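PDB 3E13: putative iron-uptake ABC transport system,periplasmic iron-binding protein from Campylobacter jejuni, which binds ferric iron and probably delivers it, as the periplasmic component, to an ABC transport system for iron uptake. Local coordinates for residues Leu258-Glu272 against Ile275-Phe288. Numbering follows the deposited sequence.
Sequences LSPEIQKILTDSNYE and IRNDVELSQTVKDF
Leu258 O receives Arg276 NH1 at 3.0 Å, within both the carbonyl and guanidinium planes and nearly straight (173°). Pro260 CG lies over one guanidinium face, 3.6 Å above its plane, while Asp278 takes NE and NH2 side-on through the syn lone pairs of its two oxygens. Gln263, bent at chi2 (-86°), turns OE1 onto two successive backbone amides: Ile275 N at 2.9 Å in the carbonyl plane, and Arg276 N from above it. Its NE2 continues to Met257 O and Ile99 O, which fixes the amide's rotation. Lys264 runs past Val279 CG1 and ends with NZ on Glu280 O (2.8 Å), Asp268 OD1 (2.7 Å) and a water that also bonds Leu281 O and Gln283 OE1. Thr267 has OG1 opposite its own N (chi1 -170°), whence it donates to Glu272 O and weakly accepts from Ser282 N. Ser282 OG donates to Thr267 O at 2.9 Å and, as N-cap of helix 283-288, weakly accepts from Val285 N. Val285 CG2 packs against Tyr271 CB and O, near the ring plane at its edge; Thr284 CB meets CD1 obliquely at 3.8 Å. Strand 273-274 links the segments in this periplasmic-binding-protein fold; Glu272 salt-bridges Arg10 and Arg102 and hydrogen-bonds Thr100 beside the iron site. Side chains of both segments (Gln263, Lys264, Thr267; Arg276, Ser282) bond the other's backbone, implying dependence on main-chain placement as well as apolar fit, with Arg276 and Lys264 charges probably balanced by Asp278 and Asp268.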
# COMPACT_ATOMS: atom_id res chain seq x y z
N LEU A 258 5.47 -11.84 -10.73
CA LEU A 258 6.36 -10.93 -11.47
C LEU A 258 6.39 -11.23 -12.95
O LEU A 258 7.22 -10.66 -13.67
CB LEU A 258 7.78 -10.93 -10.86
CG LEU A 258 8.08 -9.93 -9.76
CD1 LEU A 258 8.08 -8.50 -10.28
CD2 LEU A 258 7.11 -10.13 -8.59
N SER A 259 5.54 -12.14 -13.42
CA SER A 259 5.51 -12.47 -14.86
C SER A 259 4.91 -11.32 -15.66
O SER A 259 4.19 -10.50 -15.14
CB SER A 259 4.73 -13.76 -15.09
OG SER A 259 3.36 -13.65 -14.80
N PRO A 260 5.26 -11.23 -16.95
CA PRO A 260 4.75 -10.16 -17.80
C PRO A 260 3.26 -9.97 -17.79
O PRO A 260 2.81 -8.81 -17.63
CB PRO A 260 5.27 -10.56 -19.18
CG PRO A 260 6.53 -11.33 -18.88
CD PRO A 260 6.24 -12.10 -17.62
N GLU A 261 2.49 -11.05 -17.92
CA GLU A 261 1.05 -10.96 -17.98
C GLU A 261 0.44 -10.46 -16.68
O GLU A 261 -0.47 -9.65 -16.70
CB GLU A 261 0.36 -12.28 -18.42
CG GLU A 261 -1.15 -12.13 -18.53
CD GLU A 261 -1.91 -13.30 -19.11
OE1 GLU A 261 -1.37 -14.42 -19.15
OE2 GLU A 261 -3.07 -13.06 -19.56
N ILE A 262 1.00 -10.90 -15.56
CA ILE A 262 0.42 -10.57 -14.28
C ILE A 262 0.77 -9.13 -13.88
O ILE A 262 -0.07 -8.40 -13.35
CB ILE A 262 0.86 -11.59 -13.24
CG1 ILE A 262 0.41 -12.98 -13.66
CG2 ILE A 262 0.32 -11.24 -11.87
CD1 ILE A 262 -1.15 -13.14 -13.85
N GLN A 263 2.00 -8.71 -14.18
CA GLN A 263 2.38 -7.33 -13.93
C GLN A 263 1.54 -6.39 -14.77
O GLN A 263 1.15 -5.31 -14.33
CB GLN A 263 3.87 -7.14 -14.17
CG GLN A 263 4.70 -7.87 -13.13
CD GLN A 263 4.90 -7.03 -11.91
OE1 GLN A 263 5.41 -5.92 -12.00
NE2 GLN A 263 4.45 -7.53 -10.78
N LYS A 264 1.22 -6.80 -16.01
CA LYS A 264 0.32 -6.01 -16.84
C LYS A 264 -1.11 -5.92 -16.25
O LYS A 264 -1.72 -4.85 -16.24
CB LYS A 264 0.31 -6.51 -18.29
CG LYS A 264 -0.41 -5.49 -19.24
CD LYS A 264 0.05 -4.03 -19.06
CE LYS A 264 -0.17 -3.16 -20.30
NZ LYS A 264 -0.38 -1.76 -19.95
N ILE A 265 -1.64 -7.01 -15.72
CA ILE A 265 -2.96 -6.97 -15.08
C ILE A 265 -2.94 -6.04 -13.87
O ILE A 265 -3.88 -5.30 -13.61
CB ILE A 265 -3.40 -8.37 -14.69
CG1 ILE A 265 -3.69 -9.20 -15.95
CG2 ILE A 265 -4.58 -8.33 -13.67
CD1 ILE A 265 -4.03 -10.61 -15.62
N LEU A 266 -1.86 -6.09 -13.11
CA LEU A 266 -1.78 -5.25 -11.91
C LEU A 266 -1.87 -3.77 -12.24
O LEU A 266 -2.46 -3.02 -11.48
CB LEU A 266 -0.53 -5.58 -11.13
CG LEU A 266 -0.56 -6.95 -10.38
CD1 LEU A 266 0.82 -7.44 -10.05
CD2 LEU A 266 -1.42 -6.86 -9.16
N THR A 267 -1.31 -3.34 -13.39
CA THR A 267 -1.49 -1.94 -13.77
C THR A 267 -2.78 -1.68 -14.57
O THR A 267 -3.45 -0.66 -14.37
CB THR A 267 -0.21 -1.40 -14.45
OG1 THR A 267 -0.30 0.02 -14.61
CG2 THR A 267 0.00 -1.94 -15.86
N ASP A 268 -3.17 -2.63 -15.42
CA ASP A 268 -4.35 -2.45 -16.26
C ASP A 268 -5.69 -2.59 -15.51
O ASP A 268 -6.67 -1.88 -15.86
CB ASP A 268 -4.34 -3.39 -17.43
CG ASP A 268 -3.40 -2.95 -18.54
OD1 ASP A 268 -2.56 -1.98 -18.42
OD2 ASP A 268 -3.40 -3.61 -19.59
N SER A 269 -5.73 -3.52 -14.57
CA SER A 269 -6.93 -3.85 -13.86
C SER A 269 -6.96 -3.35 -12.41
O SER A 269 -8.05 -3.15 -11.88
CB SER A 269 -7.18 -5.37 -13.89
OG SER A 269 -7.45 -5.76 -15.25
N ASN A 270 -5.80 -3.12 -11.81
CA ASN A 270 -5.73 -2.58 -10.44
C ASN A 270 -5.09 -1.23 -10.31
O ASN A 270 -5.06 -0.69 -9.21
CB ASN A 270 -5.12 -3.59 -9.45
CG ASN A 270 -5.77 -3.52 -8.09
OD1 ASN A 270 -7.01 -3.56 -8.01
ND2 ASN A 270 -4.97 -3.39 -7.03
N TYR A 271 -4.59 -0.66 -11.41
CA TYR A 271 -4.08 0.69 -11.46
C TYR A 271 -2.88 0.97 -10.58
O TYR A 271 -2.61 2.12 -10.28
CB TYR A 271 -5.25 1.69 -11.25
CG TYR A 271 -6.34 1.33 -12.26
CD1 TYR A 271 -6.19 1.62 -13.61
CD2 TYR A 271 -7.43 0.55 -11.89
CE1 TYR A 271 -7.12 1.21 -14.52
CE2 TYR A 271 -8.37 0.17 -12.79
CZ TYR A 271 -8.22 0.50 -14.11
OH TYR A 271 -9.14 0.08 -15.06
N GLU A 272 -2.13 -0.08 -10.28
CA GLU A 272 -0.89 0.04 -9.52
C GLU A 272 0.26 0.24 -10.47
O GLU A 272 0.11 0.11 -11.69
CB GLU A 272 -0.66 -1.17 -8.64
CG GLU A 272 -1.76 -1.40 -7.59
CD GLU A 272 -1.59 -2.69 -6.83
OE1 GLU A 272 -2.18 -3.70 -7.26
OE2 GLU A 272 -0.88 -2.66 -5.81
N ILE A 275 6.35 -3.46 -10.84
CA ILE A 275 7.76 -3.52 -10.44
C ILE A 275 8.64 -3.67 -11.66
O ILE A 275 9.70 -3.05 -11.73
CB ILE A 275 7.97 -4.68 -9.47
CG1 ILE A 275 7.19 -4.38 -8.20
CG2 ILE A 275 9.45 -4.93 -9.19
CD1 ILE A 275 7.65 -3.23 -7.38
N ARG A 276 8.23 -4.47 -12.62
CA ARG A 276 9.06 -4.69 -13.80
C ARG A 276 9.19 -3.41 -14.58
O ARG A 276 8.20 -2.66 -14.74
CB ARG A 276 8.43 -5.73 -14.72
CG ARG A 276 8.31 -7.11 -14.23
CD ARG A 276 7.66 -8.03 -15.23
NE ARG A 276 8.51 -8.23 -16.42
CZ ARG A 276 9.09 -9.38 -16.80
NH1 ARG A 276 8.94 -10.49 -16.09
NH2 ARG A 276 9.81 -9.39 -17.93
N ASN A 277 10.39 -3.22 -15.17
CA ASN A 277 10.67 -2.03 -15.93
C ASN A 277 10.38 -2.15 -17.42
O ASN A 277 10.67 -1.21 -18.19
CB ASN A 277 12.09 -1.51 -15.71
CG ASN A 277 13.18 -2.41 -16.31
OD1 ASN A 277 12.92 -3.37 -17.02
ND2 ASN A 277 14.43 -2.06 -16.01
N ASP A 278 9.77 -3.24 -17.82
CA ASP A 278 9.40 -3.50 -19.22
C ASP A 278 7.88 -3.68 -19.44
O ASP A 278 7.43 -4.21 -20.46
CB ASP A 278 10.20 -4.70 -19.75
CG ASP A 278 9.82 -5.98 -19.08
OD1 ASP A 278 10.32 -7.05 -19.49
OD2 ASP A 278 9.00 -5.98 -18.13
N VAL A 279 7.08 -3.21 -18.48
CA VAL A 279 5.64 -3.27 -18.57
C VAL A 279 5.09 -1.83 -18.64
O VAL A 279 5.26 -1.04 -17.72
CB VAL A 279 5.06 -3.98 -17.33
CG1 VAL A 279 3.54 -3.95 -17.37
CG2 VAL A 279 5.51 -5.43 -17.27
N GLU A 280 4.48 -1.49 -19.74
CA GLU A 280 3.85 -0.18 -19.92
C GLU A 280 2.76 0.06 -18.90
O GLU A 280 1.95 -0.83 -18.61
CB GLU A 280 3.29 -0.04 -21.33
CG GLU A 280 4.39 0.13 -22.38
CD GLU A 280 4.93 1.53 -22.51
OE1 GLU A 280 4.28 2.47 -21.97
OE2 GLU A 280 5.99 1.72 -23.23
N LEU A 281 2.70 1.28 -18.40
CA LEU A 281 1.62 1.69 -17.52
C LEU A 281 0.29 1.69 -18.27
O LEU A 281 0.23 1.93 -19.45
CB LEU A 281 1.89 3.08 -16.92
CG LEU A 281 3.17 3.26 -16.15
CD1 LEU A 281 3.29 4.67 -15.63
CD2 LEU A 281 3.32 2.23 -15.04
N SER A 282 -0.80 1.40 -17.57
CA SER A 282 -2.12 1.50 -18.14
C SER A 282 -2.41 2.99 -18.38
O SER A 282 -1.75 3.87 -17.82
CB SER A 282 -3.17 0.94 -17.19
OG SER A 282 -3.20 1.70 -16.01
N GLN A 283 -3.35 3.27 -19.27
CA GLN A 283 -3.57 4.66 -19.68
C GLN A 283 -4.07 5.54 -18.52
O GLN A 283 -3.67 6.70 -18.40
CB GLN A 283 -4.59 4.75 -20.83
CG GLN A 283 -4.36 3.80 -21.95
CD GLN A 283 -2.94 3.66 -22.40
OE1 GLN A 283 -2.44 2.49 -22.57
NE2 GLN A 283 -2.26 4.76 -22.61
N THR A 284 -4.90 4.98 -17.66
CA THR A 284 -5.36 5.67 -16.46
C THR A 284 -4.18 6.05 -15.57
O THR A 284 -4.10 7.14 -15.03
CB THR A 284 -6.30 4.75 -15.70
OG1 THR A 284 -7.51 4.59 -16.46
CG2 THR A 284 -6.72 5.31 -14.41
N VAL A 285 -3.26 5.12 -15.40
CA VAL A 285 -2.12 5.40 -14.54
C VAL A 285 -1.19 6.47 -15.20
O VAL A 285 -0.65 7.30 -14.53
CB VAL A 285 -1.34 4.10 -14.23
CG1 VAL A 285 -0.08 4.34 -13.49
CG2 VAL A 285 -2.24 3.13 -13.42
N LYS A 286 -1.01 6.43 -16.50
CA LYS A 286 -0.27 7.49 -17.14
C LYS A 286 -0.88 8.85 -16.90
O LYS A 286 -0.18 9.83 -16.71
CB LYS A 286 -0.24 7.23 -18.65
CG LYS A 286 0.55 6.00 -19.08
CD LYS A 286 0.52 5.81 -20.61
CE LYS A 286 1.49 4.68 -21.03
NZ LYS A 286 2.88 4.76 -20.39
N ASP A 287 -2.20 8.87 -16.83
CA ASP A 287 -2.92 10.15 -16.59
C ASP A 287 -2.74 10.69 -15.17
O ASP A 287 -3.04 11.87 -14.91
CB ASP A 287 -4.42 9.95 -16.87
CG ASP A 287 -4.79 10.18 -18.32
OD1 ASP A 287 -5.94 9.86 -18.65
OD2 ASP A 287 -3.97 10.64 -19.15
N PHE A 288 -2.28 9.86 -14.24
CA PHE A 288 -1.95 10.39 -12.89
C PHE A 288 -0.85 11.44 -12.98
O PHE A 288 -0.81 12.40 -12.19
CB PHE A 288 -1.45 9.29 -11.92
CG PHE A 288 -2.47 8.22 -11.57
CD1 PHE A 288 -3.85 8.42 -11.72
CD2 PHE A 288 -2.02 7.02 -11.10
CE1 PHE A 288 -4.74 7.40 -11.42
CE2 PHE A 288 -2.89 5.99 -10.77
CZ PHE A 288 -4.25 6.18 -10.95
O HOH W 1 -0.45 0.45 -21.72